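Long-range contact in restriction endonuclease Hpy99I (Helicobacter pylori, PDB 3GOX), which cuts double-stranded DNA at a specific target sequence as a type II restriction endonuclease of the beta-beta-alpha-Me class: residues I77-E91 with K101-N113. Numbering follows the deposited sequence. Where two conformers were deposited one is given.
With ZN (zinc ion), chain E; nucleotides of chain D; nucleotides of chain C.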
loop_
_atom_site.group_PDB
_atom_site.type_symbol
_atom_site.label_atom_id
_atom_site.label_comp_id
_atom_site.label_asym_id
_atom_site.label_seq_id
_atom_site.Cartn_x
_atom_site.Cartn_y
_atom_site.Cartn_z
ATOM N N ILE A 77 14.459 -12.871 9.767
ATOM C CA ILE A 77 14.097 -13.904 8.794
ATOM C C ILE A 77 13.469 -13.221 7.570
ATOM O O ILE A 77 12.482 -12.490 7.706
ATOM C CB ILE A 77 13.104 -14.902 9.373
ATOM C CG1 ILE A 77 13.637 -15.537 10.658
ATOM C CG2 ILE A 77 12.769 -15.982 8.328
ATOM C CD1 ILE A 77 12.570 -16.342 11.447
ATOM N N CYS A 78 14.029 -13.445 6.374
ATOM C CA CYS A 78 13.509 -12.842 5.146
ATOM C C CYS A 78 12.144 -13.440 4.790
ATOM O O CYS A 78 11.949 -14.641 4.918
ATOM C CB CYS A 78 14.488 -13.044 4.001
ATOM S SG CYS A 78 13.865 -12.492 2.392
ATOM N N ASN A 79 11.200 -12.615 4.332
ATOM C CA ASN A 79 9.857 -13.098 4.021
ATOM C C ASN A 79 9.720 -13.797 2.684
ATOM O O ASN A 79 8.633 -14.302 2.375
ATOM C CB ASN A 79 8.816 -11.978 4.122
ATOM C CG ASN A 79 8.851 -11.056 2.925
ATOM O OD1 ASN A 79 9.910 -10.695 2.468
ATOM N ND2 ASN A 79 7.692 -10.681 2.420
ATOM N N ILE A 80 10.801 -13.844 1.903
ATOM C CA ILE A 80 10.786 -14.574 0.638
ATOM C C ILE A 80 11.616 -15.830 0.846
ATOM O O ILE A 80 11.063 -16.916 1.027
ATOM C CB ILE A 80 11.269 -13.693 -0.548
ATOM C CG1 ILE A 80 10.429 -12.410 -0.640
ATOM C CG2 ILE A 80 11.219 -14.477 -1.844
ATOM C CD1 ILE A 80 8.968 -12.610 -0.822
ATOM N N CYS A 81 12.925 -15.697 0.945
ATOM C CA CYS A 81 13.781 -16.869 1.071
ATOM C C CYS A 81 13.698 -17.544 2.444
ATOM O O CYS A 81 14.088 -18.706 2.593
ATOM C CB CYS A 81 15.246 -16.516 0.739
ATOM S SG CYS A 81 16.110 -15.365 1.872
ATOM N N HIS A 82 13.207 -16.832 3.457
ATOM C CA HIS A 82 13.115 -17.397 4.813
ATOM C C HIS A 82 14.461 -17.994 5.241
ATOM O O HIS A 82 14.549 -19.084 5.806
ATOM C CB HIS A 82 11.931 -18.382 4.958
ATOM C CG HIS A 82 10.608 -17.703 5.128
ATOM N ND1 HIS A 82 9.876 -17.209 4.064
ATOM C CD2 HIS A 82 9.918 -17.368 6.244
ATOM C CE1 HIS A 82 8.777 -16.624 4.525
ATOM N NE2 HIS A 82 8.781 -16.699 5.842
ATOM N N ILE A 83 15.507 -17.217 5.024
ATOM C CA ILE A 83 16.831 -17.470 5.589
ATOM C C ILE A 83 17.018 -16.423 6.673
ATOM O O ILE A 83 16.588 -15.261 6.519
ATOM C CB ILE A 83 17.930 -17.372 4.502
ATOM C CG1 ILE A 83 17.699 -18.476 3.468
ATOM C CG2 ILE A 83 19.335 -17.428 5.107
ATOM C CD1 ILE A 83 18.562 -18.336 2.208
ATOM N N LEU A 84 17.616 -16.859 7.777
ATOM C CA LEU A 84 17.917 -15.986 8.907
ATOM C C LEU A 84 19.226 -15.262 8.592
ATOM O O LEU A 84 20.245 -15.921 8.346
ATOM C CB LEU A 84 18.042 -16.821 10.188
ATOM C CG LEU A 84 18.359 -16.094 11.495
ATOM C CD1 LEU A 84 17.161 -15.255 11.933
ATOM C CD2 LEU A 84 18.786 -17.145 12.554
ATOM N N LYS A 85 19.168 -13.931 8.538
ATOM C CA LYS A 85 20.285 -13.076 8.149
ATOM C C LYS A 85 20.486 -11.976 9.180
ATOM O O LYS A 85 19.575 -11.628 9.919
ATOM C CB LYS A 85 20.011 -12.462 6.771
ATOM C CG LYS A 85 19.988 -13.475 5.656
ATOM C CD LYS A 85 19.918 -12.813 4.273
ATOM C CE LYS A 85 19.924 -13.856 3.157
ATOM N NZ LYS A 85 20.202 -13.248 1.813
ATOM N N ASN A 86 21.671 -11.375 9.183
ATOM C CA ASN A 86 21.907 -10.209 10.025
ATOM C C ASN A 86 21.020 -9.050 9.585
ATOM O O ASN A 86 20.667 -8.938 8.398
ATOM C CB ASN A 86 23.370 -9.777 9.972
ATOM C CG ASN A 86 24.302 -10.775 10.634
ATOM O OD1 ASN A 86 23.911 -11.517 11.543
ATOM N ND2 ASN A 86 25.551 -10.793 10.185
ATOM N N THR A 87 20.675 -8.180 10.539
ATOM C CA THR A 87 19.840 -6.993 10.266
ATOM C C THR A 87 20.340 -6.162 9.096
ATOM O O THR A 87 19.529 -5.667 8.311
ATOM C CB THR A 87 19.746 -6.086 11.503
ATOM O OG1 THR A 87 19.186 -6.839 12.582
ATOM C CG2 THR A 87 18.870 -4.879 11.247
ATOM N N ASP A 88 21.662 -6.038 8.969
ATOM C CA ASP A 88 22.229 -5.257 7.857
ATOM C C ASP A 88 22.068 -5.908 6.474
ATOM O O ASP A 88 22.417 -5.274 5.476
ATOM C CB ASP A 88 23.688 -4.831 8.121
ATOM C CG ASP A 88 24.699 -5.965 8.018
ATOM O OD1 ASP A 88 24.355 -7.134 7.745
ATOM O OD2 ASP A 88 25.904 -5.674 8.231
ATOM N N GLY A 89 21.529 -7.135 6.416
ATOM C CA GLY A 89 21.155 -7.787 5.155
ATOM C C GLY A 89 19.823 -7.302 4.593
ATOM O O GLY A 89 19.373 -7.806 3.564
ATOM N N PHE A 90 19.188 -6.349 5.287
ATOM C CA PHE A 90 17.902 -5.758 4.911
ATOM C C PHE A 90 18.057 -4.243 4.894
ATOM O O PHE A 90 18.756 -3.695 5.738
ATOM C CB PHE A 90 16.827 -6.118 5.931
ATOM C CG PHE A 90 16.610 -7.604 6.102
ATOM C CD1 PHE A 90 15.545 -8.224 5.491
ATOM C CD2 PHE A 90 17.464 -8.373 6.878
ATOM C CE1 PHE A 90 15.328 -9.582 5.653
ATOM C CE2 PHE A 90 17.245 -9.722 7.031
ATOM C CZ PHE A 90 16.198 -10.322 6.425
ATOM N N GLU A 91 17.401 -3.595 3.941
ATOM C CA GLU A 91 17.483 -2.154 3.732
ATOM C C GLU A 91 16.539 -1.404 4.670
ATOM O O GLU A 91 15.337 -1.735 4.752
ATOM C CB GLU A 91 17.114 -1.861 2.279
ATOM C CG GLU A 91 17.250 -0.432 1.828
ATOM C CD GLU A 91 16.892 -0.281 0.370
ATOM O OE1 GLU A 91 15.700 -0.395 0.021
ATOM O OE2 GLU A 91 17.815 -0.016 -0.439
ATOM N N LYS A 101 14.048 2.336 13.555
ATOM C CA LYS A 101 14.085 2.110 12.116
ATOM C C LYS A 101 13.543 0.741 11.751
ATOM O O LYS A 101 13.798 -0.269 12.414
ATOM C CB LYS A 101 15.497 2.300 11.560
ATOM C CG LYS A 101 16.064 3.708 11.738
ATOM C CD LYS A 101 15.244 4.788 11.032
ATOM C CE LYS A 101 15.745 6.181 11.356
ATOM N NZ LYS A 101 14.905 7.244 10.728
ATOM N N THR A 102 12.771 0.734 10.676
ATOM C CA THR A 102 12.132 -0.450 10.152
ATOM C C THR A 102 12.835 -0.775 8.836
ATOM O O THR A 102 13.074 0.118 8.020
ATOM C CB THR A 102 10.627 -0.209 9.907
ATOM O OG1 THR A 102 10.047 0.439 11.056
ATOM C CG2 THR A 102 9.894 -1.530 9.608
ATOM N N THR A 103 13.193 -2.038 8.660
ATOM C CA THR A 103 13.799 -2.526 7.434
ATOM C C THR A 103 12.743 -3.234 6.585
ATOM O O THR A 103 11.720 -3.676 7.104
ATOM C CB THR A 103 14.971 -3.478 7.737
ATOM O OG1 THR A 103 14.529 -4.549 8.581
ATOM C CG2 THR A 103 16.101 -2.732 8.448
ATOM N N ARG A 104 12.974 -3.319 5.277
ATOM C CA ARG A 104 12.073 -4.057 4.397
ATOM C C ARG A 104 11.992 -5.505 4.877
ATOM O O ARG A 104 12.967 -6.010 5.436
ATOM C CB ARG A 104 12.560 -4.013 2.942
ATOM C CG ARG A 104 12.615 -2.643 2.277
ATOM C CD ARG A 104 12.819 -2.826 0.809
ATOM N NE ARG A 104 12.977 -1.585 0.059
ATOM C CZ ARG A 104 11.997 -0.867 -0.496
ATOM N NH1 ARG A 104 10.729 -1.189 -0.330
ATOM N NH2 ARG A 104 12.307 0.213 -1.192
ATOM N N PRO A 105 10.860 -6.174 4.642
ATOM C CA PRO A 105 10.752 -7.585 5.087
ATOM C C PRO A 105 11.556 -8.551 4.220
ATOM O O PRO A 105 11.834 -9.670 4.676
ATOM C CB PRO A 105 9.261 -7.868 4.966
ATOM C CG PRO A 105 8.786 -6.949 3.880
ATOM C CD PRO A 105 9.613 -5.696 4.026
ATOM N N SER A 106 11.904 -8.158 2.994
ATOM C CA SER A 106 12.711 -8.967 2.075
ATOM C C SER A 106 14.165 -8.489 2.082
ATOM O O SER A 106 14.430 -7.282 2.047
ATOM C CB SER A 106 12.156 -8.870 0.649
ATOM O OG SER A 106 10.757 -8.977 0.618
ATOM N N CYS A 107 15.090 -9.443 2.147
ATOM C CA CYS A 107 16.517 -9.148 2.204
ATOM C C CYS A 107 17.001 -8.521 0.901
ATOM O O CYS A 107 16.334 -8.583 -0.133
ATOM C CB CYS A 107 17.315 -10.425 2.511
ATOM S SG CYS A 107 17.402 -11.624 1.164
ATOM N N ARG A 108 18.190 -7.934 0.948
ATOM C CA ARG A 108 18.746 -7.277 -0.223
ATOM C C ARG A 108 18.832 -8.213 -1.426
ATOM O O ARG A 108 18.588 -7.777 -2.543
ATOM C CB ARG A 108 20.109 -6.664 0.090
ATOM C CG ARG A 108 20.068 -5.555 1.129
ATOM C CD ARG A 108 21.477 -5.043 1.431
ATOM N NE ARG A 108 21.568 -4.403 2.743
ATOM C CZ ARG A 108 21.327 -3.113 2.989
ATOM N NH1 ARG A 108 20.985 -2.289 2.004
ATOM N NH2 ARG A 108 21.433 -2.637 4.234
ATOM N N GLU A 109 19.189 -9.473 -1.225
ATOM C CA GLU A 109 19.266 -10.419 -2.337
ATOM C C GLU A 109 17.893 -10.638 -2.987
ATOM O O GLU A 109 17.775 -10.621 -4.206
ATOM C CB GLU A 109 19.883 -11.749 -1.900
ATOM C CG GLU A 109 21.358 -11.637 -1.565
ATOM C CD GLU A 109 22.162 -11.053 -2.703
ATOM O OE1 GLU A 109 22.109 -11.617 -3.823
ATOM O OE2 GLU A 109 22.840 -10.020 -2.487
ATOM N N CYS A 110 16.860 -10.835 -2.178
ATOM C CA CYS A 110 15.524 -11.091 -2.702
ATOM C C CYS A 110 14.935 -9.824 -3.331
ATOM O O CYS A 110 14.149 -9.911 -4.267
ATOM C CB CYS A 110 14.600 -11.666 -1.617
ATOM S SG CYS A 110 15.009 -13.383 -1.144
ATOM N N ARG A 111 15.341 -8.645 -2.854
ATOM C CA ARG A 111 14.875 -7.383 -3.438
ATOM C C ARG A 111 15.386 -7.201 -4.863
ATOM O O ARG A 111 14.745 -6.498 -5.644
ATOM C CB ARG A 111 15.287 -6.185 -2.601
ATOM C CG ARG A 111 14.537 -6.014 -1.275
ATOM C CD ARG A 111 13.054 -5.669 -1.396
ATOM N NE ARG A 111 12.817 -4.492 -2.210
ATOM C CZ ARG A 111 11.620 -4.029 -2.534
ATOM N NH1 ARG A 111 10.514 -4.581 -2.056
ATOM N NH2 ARG A 111 11.534 -2.973 -3.331
ATOM N N LYS A 112 16.507 -7.828 -5.214
ATOM C CA LYS A 112 17.011 -7.724 -6.601
ATOM C C LYS A 112 15.993 -8.221 -7.633
ATOM O O LYS A 112 15.820 -7.619 -8.697
ATOM C CB LYS A 112 18.316 -8.501 -6.760
ATOM C CG LYS A 112 19.468 -7.872 -6.030
ATOM C CD LYS A 112 20.759 -8.655 -6.253
ATOM C CE LYS A 112 21.926 -8.084 -5.444
ATOM N NZ LYS A 112 23.021 -9.092 -5.235
ATOM N N ASN A 113 15.305 -9.295 -7.277
ATOM C CA ASN A 113 14.307 -9.916 -8.130
ATOM C C ASN A 113 12.970 -9.166 -8.105
ATOM O O ASN A 113 12.215 -9.194 -9.069
ATOM C CB ASN A 113 14.134 -11.372 -7.693
ATOM C CG ASN A 113 15.457 -12.114 -7.655
ATOM O OD1 ASN A 113 15.991 -12.423 -6.579
ATOM N ND2 ASN A 113 16.023 -12.345 -8.831
HETATM ZN ZN ZN E . 15.654 -13.195 1.097
ATOM P P DG D 7 7.564 -3.026 -4.705
ATOM O OP1 DG D 7 7.533 -4.077 -5.751
ATOM O OP2 DG D 7 8.676 -2.992 -3.725
ATOM O "O5'" DG D 7 7.526 -1.613 -5.440
ATOM C "C5'" DG D 7 6.440 -1.289 -6.291
ATOM C "C4'" DG D 7 6.513 0.161 -6.713
ATOM O "O4'" DG D 7 6.545 0.992 -5.525
ATOM C "C3'" DG D 7 7.746 0.567 -7.516
ATOM O "O3'" DG D 7 7.404 1.688 -8.333
ATOM C "C2'" DG D 7 8.719 0.983 -6.429
ATOM C "C1'" DG D 7 7.798 1.656 -5.417
ATOM N N9 DG D 7 8.253 1.557 -4.029
ATOM C C8 DG D 7 9.022 0.552 -3.484
ATOM N N7 DG D 7 9.335 0.761 -2.233
ATOM C C5 DG D 7 8.730 1.972 -1.924
ATOM C C6 DG D 7 8.745 2.728 -0.718
ATOM O O6 DG D 7 9.340 2.486 0.339
ATOM N N1 DG D 7 7.984 3.888 -0.830
ATOM C C2 DG D 7 7.313 4.286 -1.960
ATOM N N2 DG D 7 6.628 5.441 -1.859
ATOM N N3 DG D 7 7.312 3.607 -3.100
ATOM C C4 DG D 7 8.036 2.468 -3.011
ATOM P P DT D 5 6.346 -5.890 6.887
ATOM O OP1 DT D 5 6.029 -7.344 6.804
ATOM O OP2 DT D 5 7.723 -5.459 7.204
ATOM O "O5'" DT D 5 5.944 -5.260 5.483
ATOM C "C5'" DT D 5 4.742 -5.647 4.827
ATOM C "C4'" DT D 5 4.445 -4.677 3.709
ATOM O "O4'" DT D 5 4.200 -3.381 4.269
ATOM C "C3'" DT D 5 5.614 -4.489 2.747
ATOM O "O3'" DT D 5 5.424 -5.368 1.635
ATOM C "C2'" DT D 5 5.536 -3.020 2.350
ATOM C "C1'" DT D 5 4.482 -2.414 3.280
ATOM N N1 DT D 5 4.838 -1.179 3.990
ATOM C C2 DT D 5 4.002 -0.101 3.837
ATOM O O2 DT D 5 3.040 -0.110 3.088
ATOM N N3 DT D 5 4.332 0.992 4.596
ATOM C C4 DT D 5 5.395 1.112 5.469
ATOM O O4 DT D 5 5.542 2.149 6.108
ATOM C C5 DT D 5 6.257 -0.049 5.554
ATOM C C7 DT D 5 7.448 -0.011 6.461
ATOM C C6 DT D 5 5.942 -1.120 4.814
ATOM P P DT C 2 15.863 8.742 7.813
ATOM O OP1 DT C 2 15.885 9.663 8.981
ATOM O OP2 DT C 2 15.571 7.301 8.023
ATOM O "O5'" DT C 2 14.819 9.313 6.755
ATOM C "C5'" DT C 2 14.875 10.674 6.335
ATOM C "C4'" DT C 2 14.051 10.872 5.084
ATOM O "O4'" DT C 2 14.541 10.025 4.025
ATOM C "C3'" DT C 2 12.576 10.508 5.192
ATOM O "O3'" DT C 2 11.856 11.567 5.836
ATOM C "C2'" DT C 2 12.203 10.353 3.733
ATOM C "C1'" DT C 2 13.463 9.711 3.145
ATOM N N1 DT C 2 13.393 8.245 3.018
ATOM C C2 DT C 2 12.668 7.727 1.971
ATOM O O2 DT C 2 12.076 8.425 1.161
ATOM N N3 DT C 2 12.657 6.356 1.905
ATOM C C4 DT C 2 13.281 5.474 2.765
ATOM O O4 DT C 2 13.187 4.269 2.574
ATOM C C5 DT C 2 14.016 6.088 3.849
ATOM C C7 DT C 2 14.720 5.212 4.838
ATOM C C6 DT C 2 14.035 7.425 3.919
HETATM O O HOH W 1 10.672 -10.572 6.986
HETATM O O HOH W 2 20.775 -9.938 1.704
HETATM O O HOH W 3 16.218 -5.188 1.768
HETATM O O HOH W 4 14.995 0.200 -2.517
#
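Cys-78 and Cys-81 from 77-91 meet Cys-107 and Cys-110 from 101-113 around one zinc ion, a Cys4 site built from two CxxC motifs within the region assigned to the His-Me finger beta4-alpha2 family. Around the metal the packing is tight. The backbone N of Cys-107 donates almost straight to Cys-78 SG (3.3 Å, 171°), and that sulfur, swung anti to its own backbone N (chi1 174°), also accepts from Ile-80 N. Cys-107 N-caps the following helix, its SG accepting from Cys-110 N. Its CB lies over one face of the Phe-90 ring, 4.1 Å from the centroid, in a CH-pi contact, while Pro-105 O sits at the edge of that ring. The buried Pro-105 O accepts a hydrogen bond from Asn-79 N (3.0 Å) and a second from a water that also donates to Ile-77 O.

The solvent side, at Arg-108 and Asp-88, is looser. Arg-108, extended from CG to NE, crosses Glu-91 at about a right angle and grips Asp-88 O side-on with NE and NH2, both from the same face of the carbonyl plane; the guanidinium covers Glu-91 CA with one face. The Arg-104 and Arg-111 end is instead closed off by the bound DNA. Here Glu-91 runs alongside Arg-104, and their salt bridge probably helps to fix the guanidinium against the base of DG7, a deoxyguanosine nucleotide of chain D. Arg-111 NH2 lies 3.5 Å above the plane of that guanidinium, over its centre, and Arg-111 NH1 and NH2 both donate to OP2 of DG7. Glu-91 OE1 meets Arg-104 NE at 3.0 Å, while NH1 and NH2 of Arg-104 both donate to N7 of this guanine.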